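Local coordinates for GH86A beta-porphyranase (Bacteroides plebeius, PDB 4AW7), which cleaves the sulfated red-seaweed polysaccharide porphyran at beta-1,4 linkages between D-galactose and L-galactose-6-sulfate, releasing mostly disaccharides, at residues G116-Q121 / V168-S173; W126-Y131 / K176-N181; M163-V168 / M212-D217; E255-I260 / S479-P484; K266-S271 / Q308-I313. All blocks are in the same frame, centred on the assembly; numbering follows the deposited sequence. Where two conformers were deposited one is given.

Contact 1: residues G116-Q121 / V168-S173; sequences GGIDVQ and VDFYAS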
# COMPACT_ATOMS: atom_id res chain seq x y z
N GLY A 116 27.33 -9.80 11.75
CA GLY A 116 27.66 -9.74 13.17
C GLY A 116 28.95 -8.97 13.38
O GLY A 116 29.89 -9.07 12.59
N GLY A 117 28.96 -8.18 14.44
CA GLY A 117 30.15 -7.44 14.82
C GLY A 117 30.27 -6.08 14.18
O GLY A 117 31.16 -5.31 14.52
N ILE A 118 29.37 -5.76 13.25
CA ILE A 118 29.37 -4.45 12.60
C ILE A 118 29.25 -3.30 13.59
O ILE A 118 28.50 -3.37 14.56
CB ILE A 118 28.26 -4.38 11.50
CG1 ILE A 118 28.50 -3.20 10.57
CG2 ILE A 118 26.88 -4.39 12.11
CD1 ILE A 118 27.65 -3.29 9.30
N ASP A 119 29.99 -2.21 13.31
CA ASP A 119 29.89 -0.99 14.07
C ASP A 119 28.66 -0.23 13.54
O ASP A 119 28.70 0.40 12.49
CB ASP A 119 31.19 -0.17 13.91
CG ASP A 119 31.16 1.18 14.65
OD1 ASP A 119 30.10 1.64 15.08
OD2 ASP A 119 32.27 1.77 14.84
N VAL A 120 27.57 -0.33 14.27
CA VAL A 120 26.30 0.22 13.87
C VAL A 120 26.33 1.77 13.79
O VAL A 120 25.74 2.36 12.89
CB VAL A 120 25.22 -0.23 14.88
CG1 VAL A 120 23.97 0.45 14.66
CG2 VAL A 120 24.99 -1.76 14.81
N GLN A 121 27.04 2.41 14.71
CA GLN A 121 27.16 3.87 14.65
C GLN A 121 27.95 4.29 13.40
O GLN A 121 27.52 5.20 12.68
CB GLN A 121 27.73 4.42 15.98
CG GLN A 121 26.69 4.31 17.15
CD GLN A 121 25.36 5.13 16.85
OE1 GLN A 121 25.48 6.26 16.50
NE2 GLN A 121 24.17 4.55 16.95
N VAL A 168 17.48 -3.97 13.23
CA VAL A 168 16.71 -2.82 13.68
C VAL A 168 17.64 -1.70 14.15
O VAL A 168 17.40 -0.52 13.87
CB VAL A 168 15.67 -3.20 14.74
CG1 VAL A 168 14.93 -1.98 15.29
CG2 VAL A 168 14.65 -4.20 14.13
N ASP A 169 18.73 -2.04 14.87
CA ASP A 169 19.69 -1.05 15.31
C ASP A 169 20.38 -0.36 14.12
O ASP A 169 20.70 0.83 14.19
CB ASP A 169 20.72 -1.70 16.23
CG ASP A 169 20.18 -2.05 17.59
OD1 ASP A 169 19.12 -1.53 18.01
OD2 ASP A 169 20.87 -2.86 18.29
N PHE A 170 20.63 -1.11 13.06
CA PHE A 170 21.19 -0.59 11.80
C PHE A 170 20.23 0.46 11.24
O PHE A 170 20.63 1.60 10.96
CB PHE A 170 21.40 -1.79 10.89
CG PHE A 170 22.08 -1.55 9.56
CD1 PHE A 170 23.45 -1.63 9.44
CD2 PHE A 170 21.33 -1.38 8.41
CE1 PHE A 170 24.06 -1.52 8.21
CE2 PHE A 170 21.92 -1.30 7.18
CZ PHE A 170 23.30 -1.34 7.07
N TYR A 171 18.95 0.09 11.11
CA TYR A 171 17.94 1.06 10.68
C TYR A 171 17.94 2.33 11.56
O TYR A 171 17.91 3.47 11.06
CB TYR A 171 16.54 0.44 10.71
CG TYR A 171 16.04 -0.17 9.42
CD1 TYR A 171 15.32 0.59 8.51
CD2 TYR A 171 16.20 -1.52 9.12
CE1 TYR A 171 14.85 0.06 7.35
CE2 TYR A 171 15.70 -2.07 7.95
CZ TYR A 171 15.00 -1.26 7.06
OH TYR A 171 14.45 -1.72 5.88
N ALA A 172 17.93 2.14 12.88
CA ALA A 172 17.83 3.25 13.81
C ALA A 172 19.00 4.20 13.66
O ALA A 172 18.82 5.42 13.62
CB ALA A 172 17.75 2.74 15.27
N SER A 173 20.20 3.64 13.56
CA SER A 173 21.38 4.45 13.42
C SER A 173 21.34 5.28 12.14
O SER A 173 21.74 6.44 12.09
CB SER A 173 22.63 3.56 13.46
OG SER A 173 23.77 4.37 13.29

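Contact 2: residues W126-Y131 / K176-N181; sequences WSAEYY and KHIHNN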
# COMPACT_ATOMS: atom_id res chain seq x y z
N TRP A 126 28.06 6.50 7.92
CA TRP A 126 28.41 6.35 6.53
C TRP A 126 27.21 6.69 5.65
O TRP A 126 27.40 7.30 4.60
CB TRP A 126 28.95 4.94 6.22
CG TRP A 126 29.06 4.71 4.78
CD1 TRP A 126 28.32 3.85 4.04
CD2 TRP A 126 29.91 5.42 3.86
NE1 TRP A 126 28.66 3.95 2.73
CE2 TRP A 126 29.64 4.90 2.58
CE3 TRP A 126 30.88 6.42 4.00
CZ2 TRP A 126 30.29 5.37 1.42
CZ3 TRP A 126 31.53 6.88 2.85
CH2 TRP A 126 31.23 6.36 1.59
N SER A 127 25.99 6.26 5.98
CA SER A 127 24.87 6.63 5.13
C SER A 127 24.79 8.13 4.99
O SER A 127 24.56 8.64 3.89
CB SER A 127 23.54 6.05 5.64
OG SER A 127 23.08 6.61 6.86
N ALA A 128 24.96 8.85 6.10
CA ALA A 128 24.90 10.32 6.07
C ALA A 128 26.06 10.93 5.31
O ALA A 128 25.88 11.88 4.57
CB ALA A 128 24.75 10.89 7.44
N GLU A 129 27.26 10.35 5.44
CA GLU A 129 28.39 10.87 4.70
C GLU A 129 28.23 10.63 3.18
O GLU A 129 28.51 11.52 2.37
CB GLU A 129 29.64 10.22 5.30
CG GLU A 129 30.96 10.53 4.63
CD GLU A 129 31.48 11.95 4.84
OE1 GLU A 129 30.86 12.73 5.58
OE2 GLU A 129 32.55 12.24 4.27
N TYR A 130 27.78 9.45 2.79
CA TYR A 130 27.58 9.09 1.41
C TYR A 130 26.54 10.04 0.79
O TYR A 130 26.82 10.67 -0.24
CB TYR A 130 27.06 7.64 1.32
CG TYR A 130 26.71 7.21 -0.08
CD1 TYR A 130 27.70 6.92 -1.01
CD2 TYR A 130 25.37 7.08 -0.49
CE1 TYR A 130 27.37 6.52 -2.29
CE2 TYR A 130 25.07 6.67 -1.76
CZ TYR A 130 26.06 6.40 -2.66
OH TYR A 130 25.78 6.00 -3.94
N TYR A 131 25.37 10.18 1.40
CA TYR A 131 24.32 10.99 0.80
C TYR A 131 24.60 12.50 0.88
O TYR A 131 24.28 13.23 -0.05
CB TYR A 131 22.96 10.61 1.38
CG TYR A 131 22.42 9.28 0.87
CD1 TYR A 131 22.30 9.02 -0.48
CD2 TYR A 131 22.02 8.28 1.76
CE1 TYR A 131 21.80 7.83 -0.94
CE2 TYR A 131 21.50 7.08 1.30
CZ TYR A 131 21.40 6.85 -0.03
OH TYR A 131 20.88 5.64 -0.50
N LYS A 176 18.86 8.13 12.57
CA LYS A 176 19.40 9.13 13.47
C LYS A 176 20.44 9.99 12.77
O LYS A 176 20.41 11.26 12.86
CB LYS A 176 20.02 8.46 14.69
CG LYS A 176 20.49 9.48 15.72
CD LYS A 176 21.13 8.77 16.91
CE LYS A 176 22.49 8.16 16.54
NZ LYS A 176 23.26 7.60 17.70
N HIS A 177 21.36 9.36 12.07
CA HIS A 177 22.44 10.11 11.43
C HIS A 177 21.96 10.97 10.27
O HIS A 177 22.39 12.12 10.12
CB HIS A 177 23.55 9.18 10.98
CG HIS A 177 24.41 8.66 12.09
ND1 HIS A 177 24.09 7.56 12.85
CD2 HIS A 177 25.62 9.08 12.53
CE1 HIS A 177 25.06 7.33 13.72
NE2 HIS A 177 26.01 8.23 13.54
N ILE A 178 21.06 10.46 9.45
CA ILE A 178 20.51 11.24 8.34
C ILE A 178 19.77 12.47 8.88
O ILE A 178 19.96 13.62 8.39
CB ILE A 178 19.66 10.35 7.42
CG1 ILE A 178 20.61 9.47 6.60
CG2 ILE A 178 18.77 11.23 6.50
CD1 ILE A 178 19.94 8.49 5.65
N HIS A 179 18.92 12.28 9.88
CA HIS A 179 18.15 13.40 10.42
C HIS A 179 19.02 14.44 11.12
O HIS A 179 18.66 15.63 11.16
CB HIS A 179 17.05 12.94 11.34
CG HIS A 179 16.00 12.13 10.64
ND1 HIS A 179 15.38 11.04 11.22
CD2 HIS A 179 15.49 12.23 9.39
CE1 HIS A 179 14.52 10.52 10.36
NE2 HIS A 179 14.57 11.21 9.24
N ASN A 180 20.14 14.02 11.66
CA ASN A 180 21.06 14.96 12.32
C ASN A 180 22.05 15.60 11.37
O ASN A 180 22.91 16.37 11.80
CB ASN A 180 21.83 14.25 13.46
CG ASN A 180 21.01 14.13 14.73
OD1 ASN A 180 20.16 14.98 15.05
ND2 ASN A 180 21.34 13.10 15.54
N ASN A 181 21.93 15.34 10.06
CA ASN A 181 22.74 15.98 9.03
C ASN A 181 21.87 17.07 8.38
O ASN A 181 20.90 16.76 7.69
CB ASN A 181 23.25 14.96 8.00
CG ASN A 181 24.17 15.57 7.00
OD1 ASN A 181 23.77 16.43 6.20
ND2 ASN A 181 25.40 15.10 6.97

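Contact 3: residues M163-V168 / M212-D217; sequences MRELMV and MKMFID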
# COMPACT_ATOMS: atom_id res chain seq x y z
N MET A 163 19.98 -11.18 15.61
CA MET A 163 20.15 -10.54 14.30
C MET A 163 18.99 -9.63 13.95
O MET A 163 19.23 -8.56 13.39
CB MET A 163 20.41 -11.56 13.20
CG MET A 163 20.55 -10.95 11.83
SD MET A 163 21.75 -9.61 11.69
CE MET A 163 23.20 -10.44 11.03
N ARG A 164 17.76 -10.01 14.27
CA ARG A 164 16.64 -9.04 14.04
C ARG A 164 16.89 -7.75 14.77
O ARG A 164 16.72 -6.66 14.22
CB ARG A 164 15.28 -9.58 14.51
CG ARG A 164 14.77 -10.70 13.64
CD ARG A 164 13.34 -11.21 14.01
NE ARG A 164 13.23 -12.01 15.27
CZ ARG A 164 13.50 -13.32 15.41
NH1 ARG A 164 13.99 -14.05 14.44
NH2 ARG A 164 13.38 -13.90 16.60
N GLU A 165 17.37 -7.86 16.01
CA GLU A 165 17.67 -6.68 16.80
C GLU A 165 18.82 -5.85 16.20
O GLU A 165 18.76 -4.62 16.16
CB GLU A 165 17.95 -7.04 18.27
CG GLU A 165 16.72 -7.54 19.00
CD GLU A 165 16.98 -8.15 20.34
OE1 GLU A 165 18.17 -8.28 20.72
OE2 GLU A 165 16.01 -8.52 21.02
N LEU A 166 19.86 -6.51 15.72
CA LEU A 166 20.97 -5.82 15.04
C LEU A 166 20.47 -5.11 13.77
O LEU A 166 20.85 -3.95 13.51
CB LEU A 166 22.09 -6.83 14.71
CG LEU A 166 23.32 -6.27 13.96
CD1 LEU A 166 23.99 -5.17 14.82
CD2 LEU A 166 24.27 -7.38 13.64
N MET A 167 19.60 -5.75 13.01
CA MET A 167 19.04 -5.14 11.79
C MET A 167 18.23 -3.89 12.15
O MET A 167 18.30 -2.87 11.45
CB MET A 167 18.20 -6.18 11.09
CG MET A 167 19.00 -7.25 10.40
SD MET A 167 17.97 -8.69 9.95
CE MET A 167 19.02 -9.47 8.71
N VAL A 168 17.48 -3.97 13.23
CA VAL A 168 16.71 -2.82 13.68
C VAL A 168 17.64 -1.70 14.15
O VAL A 168 17.40 -0.52 13.87
CB VAL A 168 15.67 -3.20 14.74
CG1 VAL A 168 14.93 -1.98 15.29
CG2 VAL A 168 14.65 -4.20 14.13
N MET A 212 7.24 -6.25 13.90
CA MET A 212 6.91 -4.85 13.66
C MET A 212 6.79 -4.03 14.93
O MET A 212 7.20 -2.88 14.93
CB MET A 212 5.65 -4.73 12.78
CG MET A 212 5.21 -3.32 12.51
SD MET A 212 6.38 -2.25 11.61
CE MET A 212 6.01 -2.66 9.87
N LYS A 213 6.21 -4.56 16.00
CA LYS A 213 6.17 -3.78 17.25
C LYS A 213 7.57 -3.45 17.72
O LYS A 213 7.86 -2.30 18.09
CB LYS A 213 5.43 -4.52 18.35
CG LYS A 213 5.17 -3.65 19.54
CD LYS A 213 4.51 -4.40 20.72
CE LYS A 213 4.45 -3.57 21.98
NZ LYS A 213 5.79 -3.46 22.57
N MET A 214 8.45 -4.46 17.68
CA MET A 214 9.82 -4.25 18.09
C MET A 214 10.51 -3.21 17.22
O MET A 214 11.21 -2.33 17.74
CB MET A 214 10.56 -5.59 18.07
CG MET A 214 12.02 -5.53 18.56
SD MET A 214 13.22 -5.13 17.30
CE MET A 214 13.34 -6.73 16.47
N PHE A 215 10.26 -3.24 15.91
CA PHE A 215 10.80 -2.23 15.02
C PHE A 215 10.33 -0.83 15.37
O PHE A 215 11.14 0.11 15.48
CB PHE A 215 10.47 -2.56 13.56
CG PHE A 215 11.08 -1.60 12.60
CD1 PHE A 215 12.41 -1.70 12.27
CD2 PHE A 215 10.34 -0.56 12.03
CE1 PHE A 215 13.02 -0.77 11.45
CE2 PHE A 215 10.94 0.36 11.20
CZ PHE A 215 12.29 0.26 10.91
N ILE A 216 9.02 -0.69 15.56
CA ILE A 216 8.47 0.60 15.92
C ILE A 216 9.06 1.09 17.25
O ILE A 216 9.41 2.26 17.38
CB ILE A 216 6.93 0.58 15.92
CG1 ILE A 216 6.41 0.35 14.49
CG2 ILE A 216 6.37 1.88 16.49
CD1 ILE A 216 4.92 0.08 14.38
N ASP A 217 9.18 0.20 18.22
CA ASP A 217 9.71 0.59 19.54
C ASP A 217 11.18 0.98 19.49
O ASP A 217 11.60 1.93 20.12
CB ASP A 217 9.52 -0.58 20.52
CG ASP A 217 8.09 -0.79 20.93
OD1 ASP A 217 7.26 0.16 20.82
OD2 ASP A 217 7.80 -1.90 21.43

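Contact 4: residues E255-I260 / S479-P484; sequences EAYSYI and SEYLKP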
# COMPACT_ATOMS: atom_id res chain seq x y z
N GLU A 255 -0.72 1.80 11.86
CA GLU A 255 -1.21 3.14 12.20
C GLU A 255 -1.64 3.21 13.66
O GLU A 255 -1.34 4.18 14.37
CB GLU A 255 -2.39 3.51 11.30
CG GLU A 255 -2.04 3.70 9.85
CD GLU A 255 -3.25 4.04 8.95
OE1 GLU A 255 -4.36 4.28 9.49
OE2 GLU A 255 -3.13 4.15 7.69
N ALA A 256 -2.41 2.21 14.10
CA ALA A 256 -2.97 2.21 15.45
C ALA A 256 -1.86 2.21 16.49
O ALA A 256 -1.95 2.96 17.49
CB ALA A 256 -3.89 1.01 15.61
N TYR A 257 -0.81 1.42 16.30
CA TYR A 257 0.29 1.42 17.27
C TYR A 257 1.13 2.67 17.18
O TYR A 257 1.55 3.21 18.21
CB TYR A 257 1.12 0.16 17.16
CG TYR A 257 2.11 0.01 18.28
CD1 TYR A 257 1.67 -0.08 19.59
CD2 TYR A 257 3.47 0.00 18.04
CE1 TYR A 257 2.57 -0.17 20.64
CE2 TYR A 257 4.40 -0.10 19.07
CZ TYR A 257 3.94 -0.16 20.37
OH TYR A 257 4.83 -0.28 21.44
N SER A 258 1.34 3.18 15.97
CA SER A 258 2.06 4.43 15.84
C SER A 258 1.35 5.56 16.58
O SER A 258 2.00 6.35 17.24
CB SER A 258 2.24 4.80 14.38
OG SER A 258 3.01 3.84 13.70
N TYR A 259 0.03 5.62 16.50
CA TYR A 259 -0.71 6.62 17.25
C TYR A 259 -0.44 6.50 18.75
O TYR A 259 -0.23 7.51 19.45
CB TYR A 259 -2.18 6.43 16.98
CG TYR A 259 -3.05 7.39 17.74
CD1 TYR A 259 -3.19 8.68 17.31
CD2 TYR A 259 -3.73 7.00 18.90
CE1 TYR A 259 -4.01 9.60 18.00
CE2 TYR A 259 -4.55 7.88 19.60
CZ TYR A 259 -4.68 9.19 19.14
OH TYR A 259 -5.52 10.05 19.80
N ILE A 260 -0.50 5.29 19.26
CA ILE A 260 -0.23 5.06 20.68
C ILE A 260 1.19 5.44 21.07
O ILE A 260 1.42 6.08 22.11
CB ILE A 260 -0.56 3.58 21.04
CG1 ILE A 260 -2.06 3.37 20.99
CG2 ILE A 260 0.02 3.16 22.42
CD1 ILE A 260 -2.45 1.88 21.07
N SER A 479 -6.56 4.86 22.28
CA SER A 479 -5.43 4.57 23.14
C SER A 479 -5.32 3.09 23.41
O SER A 479 -4.28 2.66 23.91
CB SER A 479 -5.61 5.29 24.49
OG SER A 479 -6.79 4.85 25.15
N GLU A 480 -6.37 2.32 23.10
CA GLU A 480 -6.40 0.87 23.33
C GLU A 480 -6.24 0.12 22.03
O GLU A 480 -6.94 0.42 21.07
CB GLU A 480 -7.73 0.47 23.98
CG GLU A 480 -7.93 1.04 25.36
CD GLU A 480 -7.04 0.36 26.35
OE1 GLU A 480 -7.09 -0.88 26.44
OE2 GLU A 480 -6.29 1.08 26.99
N TYR A 481 -5.34 -0.86 22.00
CA TYR A 481 -5.17 -1.75 20.86
C TYR A 481 -4.78 -3.13 21.37
O TYR A 481 -4.50 -3.31 22.57
CB TYR A 481 -4.19 -1.21 19.77
CG TYR A 481 -2.78 -1.72 19.90
CD1 TYR A 481 -2.09 -1.63 21.10
CD2 TYR A 481 -2.12 -2.27 18.81
CE1 TYR A 481 -0.80 -2.17 21.23
CE2 TYR A 481 -0.84 -2.79 18.92
CZ TYR A 481 -0.18 -2.76 20.14
OH TYR A 481 1.08 -3.32 20.22
N LEU A 482 -4.75 -4.12 20.47
CA LEU A 482 -4.25 -5.47 20.78
C LEU A 482 -4.81 -6.00 22.09
O LEU A 482 -4.07 -6.24 23.06
CB LEU A 482 -2.72 -5.50 20.70
CG LEU A 482 -2.09 -6.90 20.76
CD1 LEU A 482 -2.65 -7.83 19.68
CD2 LEU A 482 -0.59 -6.76 20.58
N LYS A 483 -6.11 -6.23 22.11
CA LYS A 483 -6.80 -6.66 23.32
C LYS A 483 -7.25 -8.11 23.18
O LYS A 483 -7.95 -8.44 22.24
CB LYS A 483 -8.02 -5.77 23.59
CG LYS A 483 -7.74 -4.29 23.74
CD LYS A 483 -6.74 -3.94 24.79
CE LYS A 483 -7.28 -4.22 26.18
NZ LYS A 483 -6.47 -3.54 27.26
N PRO A 484 -6.88 -8.98 24.12
CA PRO A 484 -7.33 -10.36 24.03
C PRO A 484 -8.81 -10.47 24.32
O PRO A 484 -9.34 -9.74 25.16
CB PRO A 484 -6.56 -11.06 25.15
CG PRO A 484 -6.19 -10.03 26.08
CD PRO A 484 -5.98 -8.78 25.27

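Contact 5: residues K266-S271 / Q308-I313; sequences KPLAIS and QDNLFI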
# COMPACT_ATOMS: atom_id res chain seq x y z
N LYS A 266 2.43 7.77 11.64
CA LYS A 266 3.47 8.13 10.67
C LYS A 266 3.08 7.55 9.32
O LYS A 266 2.41 6.51 9.23
CB LYS A 266 4.85 7.61 11.06
CG LYS A 266 5.34 8.20 12.38
CD LYS A 266 6.83 7.97 12.62
CE LYS A 266 7.34 8.61 13.91
NZ LYS A 266 8.83 8.68 14.01
N PRO A 267 3.53 8.19 8.24
CA PRO A 267 3.15 7.70 6.92
C PRO A 267 3.63 6.28 6.64
O PRO A 267 4.66 5.84 7.14
CB PRO A 267 3.77 8.72 5.97
CG PRO A 267 3.78 9.98 6.77
CD PRO A 267 4.20 9.48 8.13
N LEU A 268 2.89 5.61 5.78
CA LEU A 268 3.21 4.31 5.25
C LEU A 268 3.88 4.40 3.91
O LEU A 268 3.70 5.34 3.15
CB LEU A 268 1.92 3.51 5.11
CG LEU A 268 1.07 3.42 6.35
CD1 LEU A 268 -0.30 2.78 5.97
CD2 LEU A 268 1.74 2.73 7.52
N ALA A 269 4.65 3.37 3.58
CA ALA A 269 5.19 3.20 2.23
C ALA A 269 5.03 1.75 1.84
O ALA A 269 5.47 0.86 2.59
CB ALA A 269 6.65 3.63 2.17
N ILE A 270 4.32 1.47 0.75
CA ILE A 270 4.11 0.12 0.28
C ILE A 270 5.12 -0.11 -0.83
O ILE A 270 4.88 0.19 -1.99
CB ILE A 270 2.65 -0.17 -0.15
CG1 ILE A 270 1.67 0.30 0.91
CG2 ILE A 270 2.49 -1.64 -0.53
CD1 ILE A 270 1.92 -0.30 2.33
N SER A 271 6.31 -0.54 -0.42
CA SER A 271 7.44 -0.53 -1.36
C SER A 271 7.41 -1.63 -2.41
O SER A 271 8.15 -1.56 -3.38
CB SER A 271 8.78 -0.48 -0.59
OG SER A 271 8.83 -1.50 0.38
N GLN A 308 -4.22 8.03 1.07
CA GLN A 308 -3.26 8.95 0.47
C GLN A 308 -2.66 9.94 1.47
O GLN A 308 -1.48 10.30 1.38
CB GLN A 308 -3.88 9.71 -0.70
CG GLN A 308 -2.85 10.42 -1.55
CD GLN A 308 -3.48 11.28 -2.60
OE1 GLN A 308 -4.11 10.78 -3.55
NE2 GLN A 308 -3.31 12.60 -2.47
N ASP A 309 -3.47 10.41 2.40
CA ASP A 309 -3.06 11.37 3.41
C ASP A 309 -2.09 10.80 4.41
O ASP A 309 -1.48 11.57 5.17
CB ASP A 309 -4.25 11.98 4.14
CG ASP A 309 -5.20 10.99 4.76
OD1 ASP A 309 -5.33 9.85 4.29
OD2 ASP A 309 -5.88 11.38 5.74
N ASN A 310 -1.95 9.49 4.46
CA ASN A 310 -0.94 8.82 5.29
C ASN A 310 -0.05 7.87 4.50
O ASN A 310 0.42 6.86 5.04
CB ASN A 310 -1.58 8.09 6.47
CG ASN A 310 -0.58 7.83 7.58
OD1 ASN A 310 0.25 8.69 7.89
ND2 ASN A 310 -0.57 6.59 8.14
N LEU A 311 0.22 8.19 3.24
CA LEU A 311 0.98 7.31 2.35
C LEU A 311 2.05 8.13 1.66
O LEU A 311 1.76 9.05 0.90
CB LEU A 311 0.05 6.68 1.32
CG LEU A 311 0.73 5.69 0.34
CD1 LEU A 311 1.12 4.37 1.02
CD2 LEU A 311 -0.20 5.43 -0.85
N PHE A 312 3.32 7.77 1.89
CA PHE A 312 4.38 8.40 1.13
C PHE A 312 4.39 8.02 -0.36
O PHE A 312 4.53 8.87 -1.26
CB PHE A 312 5.77 8.02 1.67
CG PHE A 312 6.22 8.73 2.93
CD1 PHE A 312 6.02 10.06 3.14
CD2 PHE A 312 6.96 8.04 3.88
CE1 PHE A 312 6.51 10.70 4.27
CE2 PHE A 312 7.45 8.67 5.01
CZ PHE A 312 7.24 9.99 5.19
N ILE A 313 4.26 6.73 -0.60
CA ILE A 313 4.45 6.15 -1.93
C ILE A 313 4.00 4.69 -1.87
O ILE A 313 4.12 4.06 -0.82
CB ILE A 313 5.92 6.29 -2.39
CG1 ILE A 313 6.09 5.99 -3.89
CG2 ILE A 313 6.87 5.45 -1.53
CD1 ILE A 313 7.43 6.46 -4.51

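Contact 1: residues G116-Q121 / V168-S173
D169 meets V120 through its backbone: the methyl CG1 of V120 lies 3.3 Å from the carbonyl O of D169 and also packs near the CB of D169. The carboxylate of D169 is taken up outside the contact, in a salt bridge with R218. F170 offers its ring to the loop that leads into helix 120-132. The CD1 methyl of I118 comes within 4.1 Å of F170 CE1, the two side chains crossing at about a right angle. One turn on, S173 makes the polar link. Its OG, turned away from its own backbone N (chi1 178°), gives a hydrogen bond of 2.8 Å to V120 O, arriving from above the carbonyl plane, while S173 CB sits 3.6 Å from V120 CG1. With an alanine here the carbonyl of V120 would probably lose this donor, leaving the packing of V120 CG1 against the helix at this point. D119, the N-cap, bonds the backbone N of A122. The contact sets the start of helix 120-132 beside the middle of helix 160-179; V168 packs on helix 212-219, and Y171 reaches in to strand 189-195 of the barrel.

Contact 2: residues W126-Y131 / K176-N181
I178 carries its CG1 anti to the carbonyl carbon (chi1 -74°) and continues extended through chi2 at 179°, which sends CD1 toward helix 120-132. There CD1 comes 4.4 Å from Y131 CD2. CG1 of the same isoleucine passes 3.8 Å from S127 OG, though S127 was modelled in two conformers and this approach is less certain; that hydroxyl bonds back to G124 O within its own helix. A128 is where the backbones come nearest, its CA 5.0 Å from the CA of I178. Its methyl CB rests 3.8 Å from the carbonyl O of H177 and 4.1 Å from H177 CB, a close fit of a small side chain against the helix backbone. The imidazole beyond that CB is held by ND1 bonding to S173 O one turn back. N181, past the helix end, brings ND2 to 4.0 Å from A128 O, too far for a hydrogen bond; that carbonyl accepts S132 OG. No hydrogen bond crosses the contact, which rests on van der Waals fit. Neighbouring helices of the outer layer are typically packed in this way in a (beta/alpha)8 barrel: both lie over strand 136-142, whose F141 meets I178 and takes the Y131 ring edge-to-face.

Contact 3: residues M163-V168 / M212-D217
V168 and F215 stand at the closest backbone approach, CA to CA 6.1 Å, of two short helical segments whose axes come within 10.3 Å and run in roughly the same direction, 38° apart. The isopropyl group of V168 enters the angle between M214 and F215. Its CG2 lies 3.6 Å from the sulfur SD of M214 and, on the other side, 3.8 Å from F215 CD1, meeting that ring at the edge and in its plane. CG1 keeps almost the same distance from F215 CD1, 3.9 Å, so both methyls crowd CD1, CG2 near the ring plane and CG1 above it. M214 leaves its helix anti to the backbone N, then bends at chi2 (-87°) and again at chi3 (-78°). This hook brings CE against the preceding turn of helix 160-179, 4.0 Å from R164 CB and a little farther from E165 CG. The charged ends look elsewhere: E165 OE2 bonds to Q161, and K213 NZ forms a 2.8 Å salt bridge with D217 OD2 in its own helix. No hydrogen bond crosses between the segments, which implies that hold and spacing come from dispersion and shape, with a flexible thioether fitted to a rigid beta-branched side chain.

Contact 4: residues E255-I260 / S479-P484
Y257 and Y481 bring together two parts of the fold, an outer helix of the catalytic (beta/alpha)8 barrel and strand 469-484 of the beta-sandwich region. Their rings lie near parallel, planes at 29°, as an offset pair with little overlap, the centroids 5.0 Å apart. The closest touch is between Y257 CD1 and Y481 CZ, 3.3 Å, with Y481 OH close to the same CD1 and to CE1 of Y257. Each hydroxyl has a partner outside the pair: D217 for Y257, and the indole NE1 of W208 for Y481. I260 approaches the same side of the Y481 ring as Y257. Extended along chi2 (169°), it drives CD1 to 3.5 Å from Y481 CD1 and equally close to the backbone, 3.5 Å from S479 O. Against the opposite face lies L482 CB, 3.6 Å above the plane and over its centre, so the phenol is sandwiched between its own chain neighbour and the helix. The Y481 chi1 of 96° lies away from a staggered value, perhaps because the ring is confined in this way. Next to it L482 and K483 form a G1 beta bulge facing V578, and K483 NZ reaches back to E480 OE1, a salt bridge of 2.9 Å.

Contact 5: residues K266-S271 / Q308-I313
P267 is the bump and the F312 ring its bed: CB of the proline sits over the centre of the phenyl, 3.6 Å from its centroid, in a CH-pi contact only 3° off the ring normal. On the other flank N310, with CG anti to the backbone N (chi1 -159°), lays its amide against the K266-P267 peptide. ND2 gives a bent hydrogen bond of 3.2 Å to K266 O from above the carbonyl plane, while OD1 nests against P267 CA. Without the amide, as with an alanine here, K266 O would probably lose this donor and a gap would open beside the proline. Between these flanks the strands pair in parallel: L268 N bonds N310 O (2.9 Å), and L268 O receives F312 N (2.8 Å). Because the chain turns a corner at F312, the next bond, I270 N to I313 O at 3.0 Å, falls one residue later than in a regular pair. L311 CD1 fills the hollow beside L268 O, 4.1 Å from I270 CG1. Within the barrel wall, strand 268-276 is flanked on its other edge by strand 225-233; L268 and I270 pack under helix 245-262, whereas A269 and F312 face I191 of strand 189-195.

Contacts 1, 2 and 3 share helix 160-179 of the (beta/alpha)8 barrel: contacts 1 and 2, centres 13 Å apart, tie it to helix 120-132, and contact 3, 11 Å from contact 1, ties it to helix 212-219. Their segments alternate along the chain, so helix 160-179 is stitched to a helix before it and one after it. Contact 3 touches contact 4, 18 Å away, where D217 meets Y257. Contact 4 carries the series on to the beta-sandwich region, closing a loop of more than 200 residues. Nested inside that loop, contact 5 joins two barrel strands, the first continuing to the putative nucleophile E272. Contact 4 is thus the one of the five that joins the barrel to the C-terminal beta-sandwich region.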